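Local structure of CMP-sialic acid transporter 1 (6I1R) at residues B[64-75]-B[187-198]. The protein probably carries CMP-sialic acid from the cytoplasm into the Golgi, likely in exchange for CMP, and is captured here facing outward with CMP bound. The protein carries 5 engineered substitutions. Sequence-based numbering, arbitrary orientation.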
ATOM      1  N   ARG B  64      36.926  17.514 -17.513  1.00 86.69           N
ATOM      2  CA  ARG B  64      36.402  17.163 -18.832  1.00 85.81           C
ATOM      3  C   ARG B  64      34.870  17.258 -18.800  1.00 84.52           C
ATOM      4  O   ARG B  64      34.223  16.626 -17.961  1.00 81.98           O
ATOM      5  CB  ARG B  64      36.873  15.760 -19.226  1.00 86.24           C
ATOM      6  CG  ARG B  64      38.384  15.570 -19.192  1.00 86.68           C
ATOM      7  CD  ARG B  64      39.062  15.954 -20.494  1.00 88.09           C
ATOM      8  NE  ARG B  64      39.004  14.893 -21.491  1.00 88.63           N
ATOM      9  CZ  ARG B  64      39.538  14.972 -22.704  1.00 89.76           C
ATOM     10  NH1 ARG B  64      40.130  16.087 -23.096  1.00 90.09           N
ATOM     11  NH2 ARG B  64      39.481  13.936 -23.521  1.00 90.35           N
ATOM     12  N   MET B  65      34.308  18.055 -19.707  1.00 83.13           N
ATOM     13  CA  MET B  65      32.873  18.351 -19.719  1.00 82.78           C
ATOM     14  C   MET B  65      32.434  18.679 -21.150  1.00 81.80           C
ATOM     15  O   MET B  65      32.831  19.704 -21.706  1.00 82.86           O
ATOM     16  CB  MET B  65      32.546  19.551 -18.824  1.00 84.46           C
ATOM     17  CG  MET B  65      32.683  19.271 -17.342  1.00 85.46           C
ATOM     18  SD  MET B  65      31.914  20.557 -16.326  1.00 87.07           S
ATOM     19  CE  MET B  65      32.966  21.956 -16.708  1.00 88.33           C
ATOM     20  N   THR B  66      31.605  17.820 -21.730  1.00 81.65           N
ATOM     21  CA  THR B  66      31.104  18.029 -23.081  1.00 80.84           C
ATOM     22  C   THR B  66      29.771  18.784 -22.992  1.00 80.15           C
ATOM     23  O   THR B  66      28.762  18.220 -22.574  1.00 80.79           O
ATOM     24  CB  THR B  66      30.991  16.696 -23.829  1.00 81.23           C
ATOM     25  OG1 THR B  66      32.210  15.980 -23.627  1.00 79.22           O
ATOM     26  CG2 THR B  66      30.739  16.866 -25.311  1.00 81.90           C
ATOM     27  N   LYS B  67      29.786  20.056 -23.383  1.00 79.79           N
ATOM     28  CA  LYS B  67      28.626  20.938 -23.221  1.00 79.18           C
ATOM     29  C   LYS B  67      27.758  20.934 -24.488  1.00 78.26           C
ATOM     30  O   LYS B  67      26.688  21.542 -24.498  1.00 77.28           O
ATOM     31  CB  LYS B  67      29.093  22.362 -22.903  1.00 78.21           C
ATOM     32  N   GLU B  68      28.200  20.244 -25.539  1.00 78.47           N
ATOM     33  CA  GLU B  68      27.554  20.334 -26.853  1.00 79.66           C
ATOM     34  C   GLU B  68      26.260  19.511 -26.853  1.00 80.26           C
ATOM     35  O   GLU B  68      26.252  18.349 -26.439  1.00 79.20           O
ATOM     36  CB  GLU B  68      28.510  19.857 -27.947  1.00 79.66           C
ATOM     37  CG  GLU B  68      29.789  20.674 -28.031  1.00 80.78           C
ATOM     38  CD  GLU B  68      31.017  20.011 -27.429  1.00 81.31           C
ATOM     39  OE1 GLU B  68      31.381  18.913 -27.892  1.00 83.39           O
ATOM     40  OE2 GLU B  68      31.615  20.599 -26.504  1.00 81.35           O
ATOM     41  N   TRP B  69      25.184  20.120 -27.353  1.00 80.43           N
ATOM     42  CA  TRP B  69      23.845  19.523 -27.313  1.00 80.77           C
ATOM     43  C   TRP B  69      23.836  18.168 -28.033  1.00 84.07           C
ATOM     44  O   TRP B  69      23.002  17.320 -27.733  1.00 85.54           O
ATOM     45  CB  TRP B  69      22.805  20.479 -27.909  1.00 78.51           C
ATOM     46  CG  TRP B  69      21.393  20.011 -27.737  1.00 76.60           C
ATOM     47  CD1 TRP B  69      20.544  19.569 -28.710  1.00 76.50           C
ATOM     48  CD2 TRP B  69      20.664  19.918 -26.500  1.00 75.60           C
ATOM     49  NE1 TRP B  69      19.336  19.221 -28.167  1.00 75.49           N
ATOM     50  CE2 TRP B  69      19.380  19.420 -26.813  1.00 74.77           C
ATOM     51  CE3 TRP B  69      20.966  20.211 -25.165  1.00 74.82           C
ATOM     52  CZ2 TRP B  69      18.407  19.209 -25.838  1.00 74.00           C
ATOM     53  CZ3 TRP B  69      20.003  20.004 -24.203  1.00 73.77           C
ATOM     54  CH2 TRP B  69      18.742  19.509 -24.537  1.00 73.81           C
ATOM     55  N   ARG B  70      24.759  17.973 -28.974  1.00 86.06           N
ATOM     56  CA  ARG B  70      24.918  16.694 -29.671  1.00 86.83           C
ATOM     57  C   ARG B  70      24.976  15.533 -28.667  1.00 88.13           C
ATOM     58  O   ARG B  70      24.401  14.474 -28.921  1.00 87.34           O
ATOM     59  CB  ARG B  70      26.186  16.714 -30.532  1.00 86.58           C
ATOM     60  N   SER B  71      25.667  15.731 -27.542  1.00 88.62           N
ATOM     61  CA  SER B  71      25.891  14.657 -26.560  1.00 88.83           C
ATOM     62  C   SER B  71      25.045  14.854 -25.292  1.00 87.52           C
ATOM     63  O   SER B  71      24.731  13.875 -24.618  1.00 88.16           O
ATOM     64  CB  SER B  71      27.354  14.548 -26.221  1.00 89.25           C
ATOM     65  OG  SER B  71      27.794  15.690 -25.503  1.00 91.06           O
ATOM     66  N   VAL B  72      24.685  16.094 -24.954  1.00 85.64           N
ATOM     67  CA  VAL B  72      23.909  16.361 -23.731  1.00 84.30           C
ATOM     68  C   VAL B  72      22.511  15.741 -23.877  1.00 82.78           C
ATOM     69  O   VAL B  72      22.005  15.123 -22.942  1.00 81.65           O
ATOM     70  CB  VAL B  72      23.827  17.871 -23.418  1.00 84.16           C
ATOM     71  CG1 VAL B  72      22.881  18.162 -22.262  1.00 83.44           C
ATOM     72  CG2 VAL B  72      25.200  18.469 -23.138  1.00 84.18           C
ATOM     73  N   ARG B  73      21.908  15.885 -25.057  1.00 81.85           N
ATOM     74  CA  ARG B  73      20.521  15.450 -25.306  1.00 80.98           C
ATOM     75  C   ARG B  73      20.371  13.932 -25.132  1.00 78.20           C
ATOM     76  O   ARG B  73      19.257  13.446 -24.950  1.00 77.03           O
ATOM     77  CB  ARG B  73      20.092  15.840 -26.726  1.00 82.05           C
ATOM     78  CG  ARG B  73      20.743  14.994 -27.812  1.00 83.21           C
ATOM     79  CD  ARG B  73      20.882  15.659 -29.165  1.00 85.38           C
ATOM     80  NE  ARG B  73      19.842  15.358 -30.124  1.00 86.89           N
ATOM     81  CZ  ARG B  73      19.384  16.187 -31.057  1.00 88.83           C
ATOM     82  NH1 ARG B  73      18.200  15.944 -31.589  1.00 89.11           N
ATOM     83  NH2 ARG B  73      20.074  17.245 -31.448  1.00 90.14           N
ATOM     84  N   LEU B  74      21.470  13.182 -25.214  1.00 75.67           N
ATOM     85  CA  LEU B  74      21.409  11.714 -25.151  1.00 75.28           C
ATOM     86  C   LEU B  74      21.078  11.233 -23.729  1.00 75.15           C
ATOM     87  O   LEU B  74      20.649  10.093 -23.557  1.00 76.00           O
ATOM     88  CB  LEU B  74      22.740  11.122 -25.631  1.00 74.61           C
ATOM     89  CG  LEU B  74      22.762  10.642 -27.081  1.00 73.86           C
ATOM     90  CD1 LEU B  74      22.464  11.782 -28.041  1.00 74.83           C
ATOM     91  CD2 LEU B  74      24.098   9.996 -27.414  1.00 73.74           C
ATOM     92  N   TYR B  75      21.254  12.085 -22.719  1.00 73.82           N
ATOM     93  CA  TYR B  75      20.971  11.694 -21.332  1.00 72.58           C
ATOM     94  C   TYR B  75      19.458  11.679 -21.066  1.00 73.06           C
ATOM     95  O   TYR B  75      19.035  11.297 -19.972  1.00 74.57           O
ATOM     96  CB  TYR B  75      21.712  12.614 -20.357  1.00 70.81           C
ATOM     97  CG  TYR B  75      23.204  12.398 -20.324  1.00 69.15           C
ATOM     98  CD1 TYR B  75      24.041  13.046 -21.219  1.00 68.39           C
ATOM     99  CD2 TYR B  75      23.782  11.536 -19.406  1.00 68.23           C
ATOM    100  CE1 TYR B  75      25.413  12.850 -21.197  1.00 68.31           C
ATOM    101  CE2 TYR B  75      25.151  11.330 -19.371  1.00 67.69           C
ATOM    102  CZ  TYR B  75      25.971  11.988 -20.270  1.00 67.72           C
ATOM    103  OH  TYR B  75      27.322  11.791 -20.248  1.00 66.46           O
ATOM    104  N   ASN B 187      32.166   8.783 -23.345  1.00 79.85           N
ATOM    105  CA  ASN B 187      32.866  10.050 -23.118  1.00 81.25           C
ATOM    106  C   ASN B 187      34.054   9.835 -22.173  1.00 80.76           C
ATOM    107  O   ASN B 187      34.083   8.896 -21.376  1.00 82.16           O
ATOM    108  CB  ASN B 187      31.945  11.117 -22.517  1.00 83.65           C
ATOM    109  CG  ASN B 187      31.223  11.961 -23.547  1.00 86.11           C
ATOM    110  OD1 ASN B 187      31.302  11.703 -24.747  1.00 88.71           O
ATOM    111  ND2 ASN B 187      30.516  12.980 -23.085  1.00 86.60           N
ATOM    112  N   ASN B 188      35.002  10.762 -22.254  1.00 79.97           N
ATOM    113  CA  ASN B 188      36.137  10.822 -21.332  1.00 79.65           C
ATOM    114  C   ASN B 188      35.820  11.860 -20.243  1.00 78.90           C
ATOM    115  O   ASN B 188      36.724  12.413 -19.614  1.00 80.92           O
ATOM    116  CB  ASN B 188      37.450  11.103 -22.076  1.00 80.38           C
ATOM    117  CG  ASN B 188      37.251  11.600 -23.495  1.00 81.21           C
ATOM    118  OD1 ASN B 188      36.633  12.640 -23.719  1.00 81.47           O
ATOM    119  ND2 ASN B 188      37.766  10.859 -24.463  1.00 82.47           N
ATOM    120  N   ASP B 189      34.530  12.072 -19.984  1.00 76.75           N
ATOM    121  CA  ASP B 189      34.054  13.223 -19.209  1.00 74.77           C
ATOM    122  C   ASP B 189      34.113  12.898 -17.712  1.00 73.20           C
ATOM    123  O   ASP B 189      34.448  11.778 -17.318  1.00 72.64           O
ATOM    124  CB  ASP B 189      32.637  13.627 -19.637  1.00 73.76           C
ATOM    125  CG  ASP B 189      32.588  14.658 -20.754  1.00 72.96           C
ATOM    126  OD1 ASP B 189      33.552  14.725 -21.542  1.00 73.05           O
ATOM    127  OD2 ASP B 189      31.576  15.382 -20.833  1.00 71.39           O
ATOM    128  N   SER B 190      33.789  13.895 -16.891  1.00 72.25           N
ATOM    129  CA  SER B 190      33.766  13.747 -15.437  1.00 70.97           C
ATOM    130  C   SER B 190      32.508  12.982 -15.008  1.00 69.25           C
ATOM    131  O   SER B 190      31.413  13.252 -15.497  1.00 68.29           O
ATOM    132  CB  SER B 190      33.835  15.091 -14.758  1.00 70.95           C
ATOM    133  OG  SER B 190      33.901  14.945 -13.347  1.00 71.05           O
ATOM    134  N   LEU B 191      32.679  12.048 -14.075  1.00 69.56           N
ATOM    135  CA  LEU B 191      31.560  11.277 -13.526  1.00 70.15           C
ATOM    136  C   LEU B 191      30.475  12.233 -13.013  1.00 70.28           C
ATOM    137  O   LEU B 191      29.284  12.007 -13.231  1.00 69.40           O
ATOM    138  CB  LEU B 191      32.078  10.376 -12.398  1.00 70.21           C
ATOM    139  CG  LEU B 191      31.031   9.505 -11.704  1.00 70.71           C
ATOM    140  CD1 LEU B 191      30.346   8.577 -12.697  1.00 71.87           C
ATOM    141  CD2 LEU B 191      31.652   8.701 -10.571  1.00 70.93           C
ATOM    142  N   TYR B 192      30.906  13.304 -12.353  1.00 69.90           N
ATOM    143  CA  TYR B 192      29.998  14.222 -11.671  1.00 70.17           C
ATOM    144  C   TYR B 192      29.232  15.080 -12.689  1.00 69.17           C
ATOM    145  O   TYR B 192      28.108  15.493 -12.411  1.00 68.92           O
ATOM    146  CB  TYR B 192      30.771  15.088 -10.673  1.00 70.57           C
ATOM    147  CG  TYR B 192      31.604  14.312  -9.683  1.00 70.47           C
ATOM    148  CD1 TYR B 192      31.041  13.314  -8.903  1.00 70.27           C
ATOM    149  CD2 TYR B 192      32.957  14.572  -9.523  1.00 70.87           C
ATOM    150  CE1 TYR B 192      31.798  12.594  -7.993  1.00 70.70           C
ATOM    151  CE2 TYR B 192      33.727  13.862  -8.617  1.00 71.39           C
ATOM    152  CZ  TYR B 192      33.147  12.868  -7.848  1.00 71.51           C
ATOM    153  OH  TYR B 192      33.896  12.162  -6.952  1.00 72.94           O
ATOM    154  N   TRP B 193      29.829  15.351 -13.848  1.00 68.34           N
ATOM    155  CA  TRP B 193      29.141  16.106 -14.908  1.00 67.50           C
ATOM    156  C   TRP B 193      28.178  15.185 -15.668  1.00 67.36           C
ATOM    157  O   TRP B 193      27.122  15.629 -16.126  1.00 68.69           O
ATOM    158  CB  TRP B 193      30.151  16.783 -15.846  1.00 66.52           C
ATOM    159  CG  TRP B 193      29.561  17.294 -17.126  1.00 65.96           C
ATOM    160  CD1 TRP B 193      29.897  16.905 -18.391  1.00 65.62           C
ATOM    161  CD2 TRP B 193      28.523  18.281 -17.276  1.00 66.38           C
ATOM    162  NE1 TRP B 193      29.150  17.584 -19.314  1.00 65.23           N
ATOM    163  CE2 TRP B 193      28.295  18.433 -18.661  1.00 65.55           C
ATOM    164  CE3 TRP B 193      27.768  19.050 -16.382  1.00 66.74           C
ATOM    165  CZ2 TRP B 193      27.346  19.321 -19.166  1.00 65.65           C
ATOM    166  CZ3 TRP B 193      26.830  19.927 -16.881  1.00 65.99           C
ATOM    167  CH2 TRP B 193      26.623  20.059 -18.255  1.00 66.08           C
ATOM    168  N   GLN B 194      28.540  13.912 -15.804  1.00 65.69           N
ATOM    169  CA  GLN B 194      27.665  12.935 -16.456  1.00 64.10           C
ATOM    170  C   GLN B 194      26.433  12.710 -15.569  1.00 64.15           C
ATOM    171  O   GLN B 194      25.297  12.714 -16.056  1.00 65.29           O
ATOM    172  CB  GLN B 194      28.440  11.649 -16.750  1.00 62.53           C
ATOM    173  CG  GLN B 194      29.521  11.832 -17.810  1.00 61.96           C
ATOM    174  CD  GLN B 194      30.332  10.585 -18.063  1.00 61.74           C
ATOM    175  OE1 GLN B 194      30.760   9.898 -17.139  1.00 60.41           O
ATOM    176  NE2 GLN B 194      30.570  10.293 -19.332  1.00 62.21           N
ATOM    177  N   ASN B 195      26.664  12.548 -14.269  1.00 62.59           N
ATOM    178  CA  ASN B 195      25.585  12.449 -13.289  1.00 61.37           C
ATOM    179  C   ASN B 195      24.670  13.676 -13.387  1.00 61.07           C
ATOM    180  O   ASN B 195      23.452  13.533 -13.435  1.00 60.80           O
ATOM    181  CB  ASN B 195      26.120  12.316 -11.861  1.00 61.68           C
ATOM    182  CG  ASN B 195      26.775  10.979 -11.583  1.00 61.71           C
ATOM    183  OD1 ASN B 195      26.690  10.059 -12.392  1.00 63.82           O
ATOM    184  ND2 ASN B 195      27.430  10.866 -10.439  1.00 60.12           N
ATOM    185  N   VAL B 196      25.261  14.872 -13.414  1.00 61.50           N
ATOM    186  CA  VAL B 196      24.478  16.119 -13.357  1.00 60.88           C
ATOM    187  C   VAL B 196      23.494  16.160 -14.535  1.00 60.07           C
ATOM    188  O   VAL B 196      22.341  16.542 -14.349  1.00 58.97           O
ATOM    189  CB  VAL B 196      25.382  17.368 -13.318  1.00 60.77           C
ATOM    190  CG1 VAL B 196      24.644  18.630 -13.748  1.00 61.34           C
ATOM    191  CG2 VAL B 196      26.004  17.567 -11.943  1.00 60.89           C
ATOM    192  N   GLN B 197      23.937  15.763 -15.726  1.00 59.32           N
ATOM    193  CA  GLN B 197      23.066  15.768 -16.908  1.00 59.95           C
ATOM    194  C   GLN B 197      22.019  14.656 -16.781  1.00 60.21           C
ATOM    195  O   GLN B 197      20.826  14.875 -17.015  1.00 59.41           O
ATOM    196  CB  GLN B 197      23.865  15.538 -18.192  1.00 59.93           C
ATOM    197  CG  GLN B 197      24.960  16.560 -18.451  1.00 60.13           C
ATOM    198  CD  GLN B 197      25.983  15.999 -19.405  1.00 60.62           C
ATOM    199  OE1 GLN B 197      25.798  16.012 -20.621  1.00 59.13           O
ATOM    200  NE2 GLN B 197      27.066  15.474 -18.853  1.00 60.55           N
ATOM    201  N   LEU B 198      22.491  13.465 -16.422  1.00 60.56           N
ATOM    202  CA  LEU B 198      21.640  12.284 -16.289  1.00 61.00           C
ATOM    203  C   LEU B 198      20.499  12.571 -15.306  1.00 61.35           C
ATOM    204  O   LEU B 198      19.329  12.380 -15.636  1.00 60.27           O
ATOM    205  CB  LEU B 198      22.503  11.111 -15.810  1.00 61.32           C
ATOM    206  CG  LEU B 198      21.782   9.773 -15.640  1.00 61.99           C
ATOM    207  CD1 LEU B 198      21.225   9.278 -16.967  1.00 62.47           C
ATOM    208  CD2 LEU B 198      22.713   8.734 -15.034  1.00 61.75           C
TER
HETATM  209  O   HOH W   1      28.136  15.277 -21.716  1.00 36.81           O
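The N-terminal end of helix 191-216, a membrane-spanning helix of this nucleotide-sugar transporter, meets with the turn before it the loop residues 64-66; there Asp189 of the turn binds Thr66. The carboxylate takes two bonds from this one residue. OD2 of Asp189 accepts the backbone N of Thr66 at 2.6 Å, and OD1 accepts its OG1 at 2.8 Å. Both oxygens are met on their syn sides, somewhat out of the carboxylate plane. Thr66 presents its hydroxyl this way because OG1 lies beside its own backbone N and anti to the carbonyl carbon (chi1 -47°). Next to this pair, Ser190 N donates to Arg64 O. Ser190 is the N-cap residue of the helix, and its OG bonds to Glu56 in helix 37-59.

One turn on, Met65 covers one face of the Trp193 indole. CG and SD of Met65 sit over that face, a Met-aromatic contact with SD 4.4 Å from the centroid of the five-membered ring. Leu53 of helix 37-59 touches both residues. At the indole edge, NE1 of Trp193 makes a weak bond of 3.3 Å to Thr66 O. A water also bridges Thr66 O and OE1 of Gln197. The amide of Gln197 is fixed at its other end, where NE2 donates to Trp193 O in a nearly straight bond (171°).

Tyr75, just before helix 76-92, packs against the same helix side. CB of Gln197 stands over one face of its ring, 4.0 Å from the centroid, in a CH-pi contact. CB of Leu198 touches CD2 of Tyr75. Leu183 of helix 160-186 also touches the tyrosine. Were Tyr75 replaced by an alanine, the ring would be gone, and Gln197 CB would probably lose its CH-pi partner, with a gap left against Leu198 and Leu183.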